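Local coordinates for protein esterase D (Lactobacillus rhamnosus, PDB 3DKR) that probably hydrolyses carboxylic esters, as a member of the alpha/beta-hydrolase fold with a catalytic triad, at residues S124-L134 with E196-Y204. Residues are numbered along the deposited sequence; the frame is centred on the assembly and turned at random.
With ACT (acetate ion), chain C.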
ATOM      1  N   SER A 124       4.113  -2.694  -4.548  1.00 15.43           N
ATOM      2  CA  SER A 124       4.734  -3.993  -4.234  1.00 15.12           C
ATOM      3  C   SER A 124       3.676  -5.087  -4.279  1.00 14.90           C
ATOM      4  O   SER A 124       2.466  -4.806  -4.280  1.00 14.72           O
ATOM      5  CB  SER A 124       5.423  -3.975  -2.865  1.00 15.57           C
ATOM      6  OG  SER A 124       6.367  -5.041  -2.772  1.00 15.83           O
ATOM      7  N   SER A 125       4.138  -6.330  -4.374  1.00 15.06           N
ATOM      8  CA  SER A 125       3.228  -7.480  -4.461  1.00 15.63           C
ATOM      9  C   SER A 125       2.384  -7.651  -3.212  1.00 15.44           C
ATOM     10  O   SER A 125       2.767  -7.220  -2.131  1.00 15.96           O
ATOM     11  CB  SER A 125       4.042  -8.738  -4.699  1.00 15.73           C
ATOM     12  OG  SER A 125       4.625  -8.696  -5.984  1.00 17.90           O
ATOM     13  N   PRO A 126       1.212  -8.284  -3.355  1.00 15.37           N
ATOM     14  CA  PRO A 126       0.375  -8.482  -2.183  1.00 15.46           C
ATOM     15  C   PRO A 126       0.981  -9.451  -1.181  1.00 15.69           C
ATOM     16  O   PRO A 126       1.920 -10.184  -1.502  1.00 15.76           O
ATOM     17  CB  PRO A 126      -0.924  -9.053  -2.777  1.00 16.45           C
ATOM     18  CG  PRO A 126      -0.517  -9.684  -4.056  1.00 16.25           C
ATOM     19  CD  PRO A 126       0.613  -8.860  -4.575  1.00 16.21           C
ATOM     20  N   ILE A 127       0.397  -9.446   0.017  1.00 16.06           N
ATOM     21  CA  ILE A 127       0.734 -10.362   1.088  1.00 16.19           C
ATOM     22  C   ILE A 127      -0.148 -11.579   0.908  1.00 16.69           C
ATOM     23  O   ILE A 127      -1.347 -11.518   1.197  1.00 16.82           O
ATOM     24  CB  ILE A 127       0.480  -9.691   2.454  1.00 15.83           C
ATOM     25  CG1 ILE A 127       1.363  -8.445   2.600  1.00 16.07           C
ATOM     26  CG2 ILE A 127       0.730 -10.668   3.602  1.00 15.75           C
ATOM     27  CD1 ILE A 127       1.031  -7.581   3.783  1.00 16.81           C
ATOM     28  N   LEU A 128       0.452 -12.659   0.409  1.00 16.79           N
ATOM     29  CA  LEU A 128      -0.255 -13.922   0.124  1.00 16.70           C
ATOM     30  C   LEU A 128       0.391 -15.103   0.851  1.00 17.72           C
ATOM     31  O   LEU A 128       1.582 -15.082   1.162  1.00 17.59           O
ATOM     32  CB  LEU A 128      -0.284 -14.182  -1.389  1.00 16.81           C
ATOM     33  CG  LEU A 128      -1.259 -13.290  -2.159  1.00 16.59           C
ATOM     34  CD1 LEU A 128      -1.013 -13.409  -3.655  1.00 18.38           C
ATOM     35  CD2 LEU A 128      -2.718 -13.628  -1.860  1.00 17.72           C
ATOM     36  N   PRO A 129      -0.388 -16.162   1.105  1.00 17.56           N
ATOM     37  CA  PRO A 129       0.136 -17.227   1.966  1.00 17.95           C
ATOM     38  C   PRO A 129       1.376 -17.885   1.383  1.00 18.48           C
ATOM     39  O   PRO A 129       1.393 -18.248   0.200  1.00 19.06           O
ATOM     40  CB  PRO A 129      -1.035 -18.206   2.095  1.00 17.61           C
ATOM     41  CG  PRO A 129      -1.947 -17.881   0.945  1.00 17.48           C
ATOM     42  CD  PRO A 129      -1.770 -16.426   0.665  1.00 17.82           C
ATOM     43  N   GLY A 130       2.417 -17.976   2.211  1.00 18.78           N
ATOM     44  CA  GLY A 130       3.656 -18.648   1.864  1.00 19.13           C
ATOM     45  C   GLY A 130       4.656 -17.823   1.081  1.00 19.45           C
ATOM     46  O   GLY A 130       5.745 -18.315   0.771  1.00 20.20           O
ATOM     47  N   LYS A 131       4.309 -16.564   0.789  1.00 18.37           N
ATOM     48  CA  LYS A 131       5.082 -15.728  -0.140  1.00 18.71           C
ATOM     49  C   LYS A 131       5.651 -14.459   0.486  1.00 18.32           C
ATOM     50  O   LYS A 131       5.869 -13.453  -0.208  1.00 17.84           O
ATOM     51  CB  LYS A 131       4.183 -15.349  -1.311  1.00 19.09           C
ATOM     52  CG  LYS A 131       3.505 -16.536  -1.974  1.00 21.75           C
ATOM     53  CD  LYS A 131       4.510 -17.445  -2.613  1.00 23.88           C
ATOM     54  CE  LYS A 131       3.866 -18.445  -3.581  1.00 26.09           C
ATOM     55  NZ  LYS A 131       4.906 -19.203  -4.323  1.00 29.47           N
ATOM     56  N   HIS A 132       5.879 -14.498   1.795  1.00 18.27           N
ATOM     57  CA  HIS A 132       6.421 -13.350   2.501  1.00 18.61           C
ATOM     58  C   HIS A 132       7.379 -13.720   3.620  1.00 19.54           C
ATOM     59  O   HIS A 132       7.316 -14.814   4.202  1.00 19.89           O
ATOM     60  CB  HIS A 132       5.305 -12.426   3.028  1.00 18.47           C
ATOM     61  CG  HIS A 132       4.132 -13.133   3.632  1.00 18.25           C
ATOM     62  ND1 HIS A 132       4.152 -13.669   4.903  1.00 18.95           N
ATOM     63  CD2 HIS A 132       2.885 -13.352   3.152  1.00 18.56           C
ATOM     64  CE1 HIS A 132       2.969 -14.198   5.172  1.00 19.20           C
ATOM     65  NE2 HIS A 132       2.182 -14.017   4.126  1.00 18.23           N
ATOM     66  N   HIS A 133       8.287 -12.789   3.889  1.00 20.03           N
ATOM     67  CA  HIS A 133       9.189 -12.835   5.029  1.00 21.32           C
ATOM     68  C   HIS A 133       8.911 -11.599   5.892  1.00 21.66           C
ATOM     69  O   HIS A 133       9.773 -10.736   6.027  1.00 22.36           O
ATOM     70  CB  HIS A 133      10.639 -12.810   4.549  1.00 22.00           C
ATOM     71  CG  HIS A 133      11.056 -14.031   3.793  1.00 24.74           C
ATOM     72  ND1 HIS A 133      10.615 -14.307   2.519  1.00 27.24           N
ATOM     73  CD2 HIS A 133      11.915 -15.028   4.117  1.00 28.70           C
ATOM     74  CE1 HIS A 133      11.166 -15.434   2.099  1.00 27.97           C
ATOM     75  NE2 HIS A 133      11.955 -15.894   3.051  1.00 26.99           N
ATOM     76  N   LEU A 134       7.705 -11.519   6.454  1.00 20.91           N
ATOM     77  CA  LEU A 134       7.280 -10.362   7.253  1.00 21.36           C
ATOM     78  C   LEU A 134       7.525 -10.536   8.748  1.00 21.67           C
ATOM     79  O   LEU A 134       7.487  -9.554   9.498  1.00 22.61           O
ATOM     80  CB  LEU A 134       5.800 -10.067   7.007  1.00 20.81           C
ATOM     81  CG  LEU A 134       5.561  -9.377   5.668  1.00 21.07           C
ATOM     82  CD1 LEU A 134       4.088  -9.487   5.313  1.00 21.36           C
ATOM     83  CD2 LEU A 134       5.987  -7.898   5.699  1.00 20.28           C
ATOM     84  N   GLU A 196      13.111  -7.939   0.155  1.00 18.45           N
ATOM     85  CA  GLU A 196      13.361  -8.773   1.316  1.00 18.84           C
ATOM     86  C   GLU A 196      12.121  -9.179   2.116  1.00 19.02           C
ATOM     87  O   GLU A 196      12.234  -9.979   3.050  1.00 19.99           O
ATOM     88  CB  GLU A 196      14.333  -8.058   2.268  1.00 18.74           C
ATOM     89  CG  GLU A 196      13.736  -6.916   3.096  1.00 19.42           C
ATOM     90  CD  GLU A 196      13.554  -5.586   2.372  1.00 20.92           C
ATOM     91  OE1 GLU A 196      13.580  -5.537   1.113  1.00 20.46           O
ATOM     92  OE2 GLU A 196      13.378  -4.567   3.092  1.00 23.90           O
ATOM     93  N   LEU A 197      10.953  -8.632   1.763  1.00 18.42           N
ATOM     94  CA  LEU A 197       9.742  -8.861   2.538  1.00 18.10           C
ATOM     95  C   LEU A 197       8.689  -9.685   1.808  1.00 17.83           C
ATOM     96  O   LEU A 197       7.965 -10.426   2.442  1.00 16.72           O
ATOM     97  CB  LEU A 197       9.125  -7.535   2.983  1.00 18.47           C
ATOM     98  CG  LEU A 197       9.941  -6.655   3.918  1.00 19.94           C
ATOM     99  CD1 LEU A 197       9.118  -5.463   4.302  1.00 21.03           C
ATOM    100  CD2 LEU A 197      10.368  -7.441   5.165  1.00 21.69           C
ATOM    101  N   VAL A 198       8.589  -9.543   0.486  1.00 17.22           N
ATOM    102  CA  VAL A 198       7.647 -10.346  -0.301  1.00 17.68           C
ATOM    103  C   VAL A 198       8.343 -10.900  -1.535  1.00 17.40           C
ATOM    104  O   VAL A 198       9.334 -10.333  -1.999  1.00 17.92           O
ATOM    105  CB  VAL A 198       6.387  -9.551  -0.712  1.00 17.60           C
ATOM    106  CG1 VAL A 198       5.663  -9.023   0.531  1.00 17.93           C
ATOM    107  CG2 VAL A 198       6.736  -8.432  -1.683  1.00 17.59           C
ATOM    108  N   ASP A 199       7.820 -12.023  -2.033  1.00 16.75           N
ATOM    109  CA  ASP A 199       8.354 -12.695  -3.206  1.00 17.44           C
ATOM    110  C   ASP A 199       7.916 -11.886  -4.427  1.00 17.27           C
ATOM    111  O   ASP A 199       6.756 -11.908  -4.810  1.00 16.80           O
ATOM    112  CB  ASP A 199       7.795 -14.120  -3.249  1.00 17.47           C
ATOM    113  CG  ASP A 199       8.328 -14.945  -4.398  1.00 18.97           C
ATOM    114  OD1 ASP A 199       8.944 -14.376  -5.334  1.00 18.77           O
ATOM    115  OD2 ASP A 199       8.099 -16.185  -4.375  1.00 20.95           O
ATOM    116  N   GLY A 200       8.852 -11.141  -5.019  1.00 17.15           N
ATOM    117  CA  GLY A 200       8.540 -10.293  -6.149  1.00 17.20           C
ATOM    118  C   GLY A 200       7.960 -11.006  -7.347  1.00 17.21           C
ATOM    119  O   GLY A 200       7.370 -10.377  -8.215  1.00 16.16           O
ATOM    120  N   ARG A 201       8.154 -12.323  -7.436  1.00 16.91           N
ATOM    121  CA  ARG A 201       7.539 -13.083  -8.517  1.00 17.47           C
ATOM    122  C   ARG A 201       6.016 -12.933  -8.526  1.00 17.63           C
ATOM    123  O   ARG A 201       5.362 -13.130  -9.564  1.00 17.80           O
ATOM    124  CB  ARG A 201       7.927 -14.558  -8.417  1.00 17.51           C
ATOM    125  CG  ARG A 201       9.337 -14.798  -8.865  1.00 18.22           C
ATOM    126  CD  ARG A 201       9.799 -16.225  -8.626  1.00 19.85           C
ATOM    127  NE  ARG A 201       9.788 -16.571  -7.219  1.00 19.54           N
ATOM    128  CZ  ARG A 201      10.195 -17.746  -6.749  1.00 22.72           C
ATOM    129  NH1 ARG A 201      10.655 -18.673  -7.583  1.00 22.12           N
ATOM    130  NH2 ARG A 201      10.150 -17.995  -5.447  1.00 22.67           N
ATOM    131  N   LEU A 202       5.434 -12.608  -7.369  1.00 17.20           N
ATOM    132  CA  LEU A 202       3.985 -12.378  -7.295  1.00 17.81           C
ATOM    133  C   LEU A 202       3.515 -11.259  -8.224  1.00 17.61           C
ATOM    134  O   LEU A 202       2.359 -11.248  -8.656  1.00 18.22           O
ATOM    135  CB  LEU A 202       3.551 -12.057  -5.861  1.00 18.01           C
ATOM    136  CG  LEU A 202       3.279 -13.237  -4.948  1.00 19.45           C
ATOM    137  CD1 LEU A 202       4.361 -14.293  -5.053  1.00 22.57           C
ATOM    138  CD2 LEU A 202       3.136 -12.706  -3.497  1.00 19.16           C
ATOM    139  N   ALA A 203       4.399 -10.313  -8.523  1.00 17.05           N
ATOM    140  CA  ALA A 203       4.030  -9.200  -9.388  1.00 17.14           C
ATOM    141  C   ALA A 203       3.620  -9.712 -10.775  1.00 16.92           C
ATOM    142  O   ALA A 203       2.691  -9.190 -11.388  1.00 16.70           O
ATOM    143  CB  ALA A 203       5.187  -8.214  -9.492  1.00 16.53           C
ATOM    144  N   TYR A 204       4.338 -10.718 -11.270  1.00 17.22           N
ATOM    145  CA  TYR A 204       4.017 -11.323 -12.559  1.00 17.07           C
ATOM    146  C   TYR A 204       2.698 -12.071 -12.519  1.00 17.46           C
ATOM    147  O   TYR A 204       1.914 -12.033 -13.472  1.00 17.17           O
ATOM    148  CB  TYR A 204       5.128 -12.272 -12.989  1.00 16.82           C
ATOM    149  CG  TYR A 204       6.472 -11.608 -13.135  1.00 16.34           C
ATOM    150  CD1 TYR A 204       6.734 -10.775 -14.211  1.00 18.06           C
ATOM    151  CD2 TYR A 204       7.472 -11.797 -12.202  1.00 17.27           C
ATOM    152  CE1 TYR A 204       7.974 -10.158 -14.366  1.00 16.30           C
ATOM    153  CE2 TYR A 204       8.703 -11.188 -12.332  1.00 16.95           C
ATOM    154  CZ  TYR A 204       8.959 -10.372 -13.425  1.00 17.88           C
ATOM    155  OH  TYR A 204      10.176  -9.758 -13.592  1.00 17.38           O
TER
HETATM  156  C   ACT C 246       6.809 -14.645   7.258  1.00 20.35           C
HETATM  157  O   ACT C 246       7.823 -14.274   7.879  1.00 20.26           O
HETATM  158  OXT ACT C 246       6.078 -13.737   6.803  1.00 18.86           O
HETATM  159  CH3 ACT C 246       6.469 -16.098   7.090  1.00 20.61           C
HETATM  160  O   HOH W   1       6.452 -17.590  -5.965  1.00 25.48           O
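Leu197 O accepts a hydrogen bond from His133 N at 2.8 Å, the donor standing above the carbonyl plane. The CD2 methyl of Leu134 reaches Leu197 CB, the two side chains crossing at about a right angle. Val198 forms a single beta bridge with His132. With CG1 anti to the carbonyl carbon (chi1 -58°), Val198 CG2 falls between the backbone N and that carbon and comes 3.6 Å from Ser124 OG. In this alpha/beta-hydrolase fold the contact joins the loops after strands 119-122 and 187-192, beside the predicted catalytic residues Ser101, Asp195 and His226. Asp195 accepts from the backbone N of both Leu197 and Val198. Asp199 N closes the bridge with a 3.0 Å bond to Lys131 O. The Asp199 carboxylate lies alongside the Lys131 chain, and one water links Asp199 OD2 to Lys131 NZ. Arg201 grips this carboxylate side-on. Its NE meets the syn lone pair of Asp199 OD1 almost straight (174°), and its NH2 holds OD2 at 2.9 Å. Asp199 OD1 also accepts a capping bond from Arg201 N. With an alanine at Asp199, the Arg201 guanidinium is likely to lose its carboxylate mate and the turn into helix 202-209 its capping bond. Leu202 points into the loop: its CD2 sits 3.4 Å from Pro126 O and 3.6 Å from Lys131 CB. Ser125 CB packs on Leu202 CB at 3.6 Å, while Ser125 OG is hydrogen-bonded to Gln191 OE1 and touches the Ala203 methyl.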